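Local coordinates for protein oligogalacturonate lyase (Vibrio parahaemolyticus RIMD 2210633, PDB 3C5M) that probably cleaves oligogalacturonides derived from pectin by a lyase reaction, using a manganese ion held in a seven-bladed beta-propeller, at residues A[242-247]-A[286-291]. Numbering follows the deposited sequence.
Sequences HEFWIP and SHLMSN. With MN (manganese (II) ion), chain D.
Phe-244 packs against Leu-288, Met-289 and Ser-290 where the innermost strands of two successive blades of a seven-bladed beta-propeller, 238-245 and 285-290, run side by side near the central channel. It illustrates how neighbouring blades join: the short segments are near parallel, at 18°, with axes 7.5 Å apart, and no direct hydrogen bond links them; the contact rests on side-chain packing, side chains against carbonyls and one water bridge. The tight part is centred on the Phe-244 ring. Its CG sits between backbone N and carbonyl carbon (chi1 72°), which swings the ring across to the other strand. Over one face lies the methyl of selenomethionine Met-289, its CE 4.0 Å from the ring centroid in a CH-pi contact, while SE stands obliquely, a Met-aromatic pair. The CB of Met-289 points away from segment 242-247, and bends at chi2 and chi3 bring the methyl back. Leu-288 O lies over the same face, and CG of Leu-288 touches CE2 of Phe-244. Ser-290 OG sits at the ring edge, 3.4 Å from Phe-244 CE1.

Toward the metal the contact is looser and wetter. A water bridges the strands, donating to His-242 O and, at 2.8 Å, to Leu-288 O. Partly exposed His-242 lays a ring face over Ser-286 O without hydrogen bonding to it. The CB of His-287 points away from strand 238-245, and its NE2 binds manganese at 2.0 Å, alongside Gln-350, His-353, His-355 and a water. At the far end, CD and CG of Pro-247 pack on Asn-291 O, which also accepts an in-segment bond from Ser-290 OG, in the carbonyl plane and on a lone pair.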
loop_
_atom_site.group_PDB
_atom_site.type_symbol
_atom_site.label_atom_id
_atom_site.label_comp_id
_atom_site.label_asym_id
_atom_site.label_seq_id
_atom_site.Cartn_x
_atom_site.Cartn_y
_atom_site.Cartn_z
ATOM N N HIS A 242 9.817 1.386 -5.101
ATOM C CA HIS A 242 8.401 1.589 -5.343
ATOM C C HIS A 242 7.778 0.430 -6.095
ATOM O O HIS A 242 6.726 0.590 -6.710
ATOM C CB HIS A 242 8.172 2.859 -6.158
ATOM C CG HIS A 242 8.701 4.099 -5.515
ATOM N ND1 HIS A 242 8.566 4.355 -4.168
ATOM C CD2 HIS A 242 9.317 5.181 -6.044
ATOM C CE1 HIS A 242 9.077 5.542 -3.894
ATOM N NE2 HIS A 242 9.538 6.065 -5.016
ATOM N N GLU A 243 8.411 -0.737 -6.047
ATOM C CA GLU A 243 7.898 -1.906 -6.762
ATOM C C GLU A 243 6.497 -2.313 -6.296
ATOM O O GLU A 243 6.141 -2.179 -5.120
ATOM C CB GLU A 243 8.855 -3.099 -6.604
ATOM C CG GLU A 243 8.773 -3.815 -5.253
ATOM C CD GLU A 243 9.679 -3.205 -4.187
ATOM O OE1 GLU A 243 9.961 -1.990 -4.242
ATOM O OE2 GLU A 243 10.099 -3.950 -3.277
ATOM N N PHE A 244 5.707 -2.815 -7.229
ATOM C CA PHE A 244 4.367 -3.258 -6.906
ATOM C C PHE A 244 3.790 -4.083 -8.064
ATOM O O PHE A 244 4.012 -3.782 -9.233
ATOM C CB PHE A 244 3.472 -2.047 -6.597
ATOM C CG PHE A 244 3.117 -1.224 -7.803
ATOM C CD1 PHE A 244 1.966 -1.505 -8.533
ATOM C CD2 PHE A 244 3.938 -0.178 -8.217
ATOM C CE1 PHE A 244 1.635 -0.758 -9.657
ATOM C CE2 PHE A 244 3.618 0.579 -9.346
ATOM C CZ PHE A 244 2.467 0.294 -10.066
ATOM N N TRP A 245 3.074 -5.145 -7.722
ATOM C CA TRP A 245 2.465 -6.001 -8.716
ATOM C C TRP A 245 1.329 -5.236 -9.350
ATOM O O TRP A 245 0.603 -4.519 -8.666
ATOM C CB TRP A 245 1.897 -7.263 -8.063
ATOM C CG TRP A 245 2.896 -8.326 -7.774
ATOM C CD1 TRP A 245 3.176 -8.883 -6.560
ATOM C CD2 TRP A 245 3.746 -8.972 -8.720
ATOM N NE1 TRP A 245 4.151 -9.836 -6.691
ATOM C CE2 TRP A 245 4.524 -9.912 -8.009
ATOM C CE3 TRP A 245 3.930 -8.850 -10.100
ATOM C CZ2 TRP A 245 5.476 -10.729 -8.636
ATOM C CZ3 TRP A 245 4.876 -9.661 -10.723
ATOM C CH2 TRP A 245 5.636 -10.586 -9.990
ATOM N N ILE A 246 1.181 -5.360 -10.660
ATOM C CA ILE A 246 0.066 -4.709 -11.314
ATOM C C ILE A 246 -1.100 -5.644 -11.000
ATOM O O ILE A 246 -0.980 -6.849 -11.144
ATOM C CB ILE A 246 0.293 -4.620 -12.804
ATOM C CG1 ILE A 246 1.497 -3.715 -13.068
ATOM C CG2 ILE A 246 -0.963 -4.103 -13.491
ATOM C CD1 ILE A 246 1.789 -3.514 -14.516
ATOM N N PRO A 247 -2.233 -5.097 -10.540
ATOM C CA PRO A 247 -3.434 -5.862 -10.182
ATOM C C PRO A 247 -3.720 -7.160 -10.967
ATOM O O PRO A 247 -3.963 -8.201 -10.365
ATOM C CB PRO A 247 -4.541 -4.822 -10.330
ATOM C CG PRO A 247 -3.874 -3.597 -9.808
ATOM C CD PRO A 247 -2.508 -3.648 -10.482
ATOM N N SER A 286 6.057 10.604 -4.980
ATOM C CA SER A 286 6.490 9.695 -3.921
ATOM C C SER A 286 6.068 8.266 -4.185
ATOM O O SER A 286 6.903 7.398 -4.408
ATOM C CB SER A 286 5.920 10.122 -2.568
ATOM O OG SER A 286 6.429 11.378 -2.165
ATOM N N HIS A 287 4.763 8.027 -4.155
ATOM C CA HIS A 287 4.235 6.687 -4.369
ATOM C C HIS A 287 3.725 6.541 -5.786
ATOM O O HIS A 287 3.493 7.537 -6.468
ATOM C CB HIS A 287 3.089 6.394 -3.398
ATOM C CG HIS A 287 3.354 6.838 -1.996
ATOM N ND1 HIS A 287 3.351 8.164 -1.627
ATOM C CD2 HIS A 287 3.636 6.134 -0.873
ATOM C CE1 HIS A 287 3.620 8.258 -0.336
ATOM N NE2 HIS A 287 3.798 7.041 0.144
ATOM N N LEU A 288 3.543 5.296 -6.220
ATOM C CA LEU A 288 3.048 5.018 -7.558
ATOM C C LEU A 288 2.161 3.782 -7.534
ATOM O O LEU A 288 2.536 2.755 -6.987
ATOM C CB LEU A 288 4.217 4.799 -8.515
ATOM C CG LEU A 288 3.885 4.499 -9.982
ATOM C CD1 LEU A 288 3.056 5.621 -10.588
ATOM C CD2 LEU A 288 5.179 4.329 -10.747
HETATM N N MSE A 289 0.972 3.892 -8.107
HETATM C CA MSE A 289 0.050 2.771 -8.156
HETATM C C MSE A 289 -0.555 2.732 -9.540
HETATM O O MSE A 289 -0.708 3.774 -10.187
HETATM C CB MSE A 289 -1.061 2.922 -7.114
HETATM C CG MSE A 289 -2.108 1.800 -7.129
HETATM SE SE MSE A 289 -1.344 -0.006 -7.053
HETATM C CE MSE A 289 0.190 0.325 -5.956
ATOM N N SER A 290 -0.911 1.541 -10.007
ATOM C CA SER A 290 -1.483 1.460 -11.335
ATOM C C SER A 290 -2.923 1.047 -11.320
ATOM O O SER A 290 -3.534 0.838 -10.277
ATOM C CB SER A 290 -0.702 0.489 -12.223
ATOM O OG SER A 290 -0.988 -0.848 -11.872
ATOM N N ASN A 291 -3.437 0.943 -12.532
ATOM C CA ASN A 291 -4.794 0.544 -12.815
ATOM C C ASN A 291 -4.809 -0.980 -12.703
ATOM O O ASN A 291 -3.817 -1.576 -12.288
ATOM C CB ASN A 291 -5.116 0.970 -14.237
ATOM C CG ASN A 291 -6.565 1.040 -14.482
ATOM O OD1 ASN A 291 -6.999 1.285 -15.604
ATOM N ND2 ASN A 291 -7.352 0.831 -13.426
HETATM MN MN MN D . 3.401 6.150 1.905
HETATM O O HOH W 1 4.850 2.844 -5.424
HETATM O O HOH W 2 5.634 5.914 2.159
#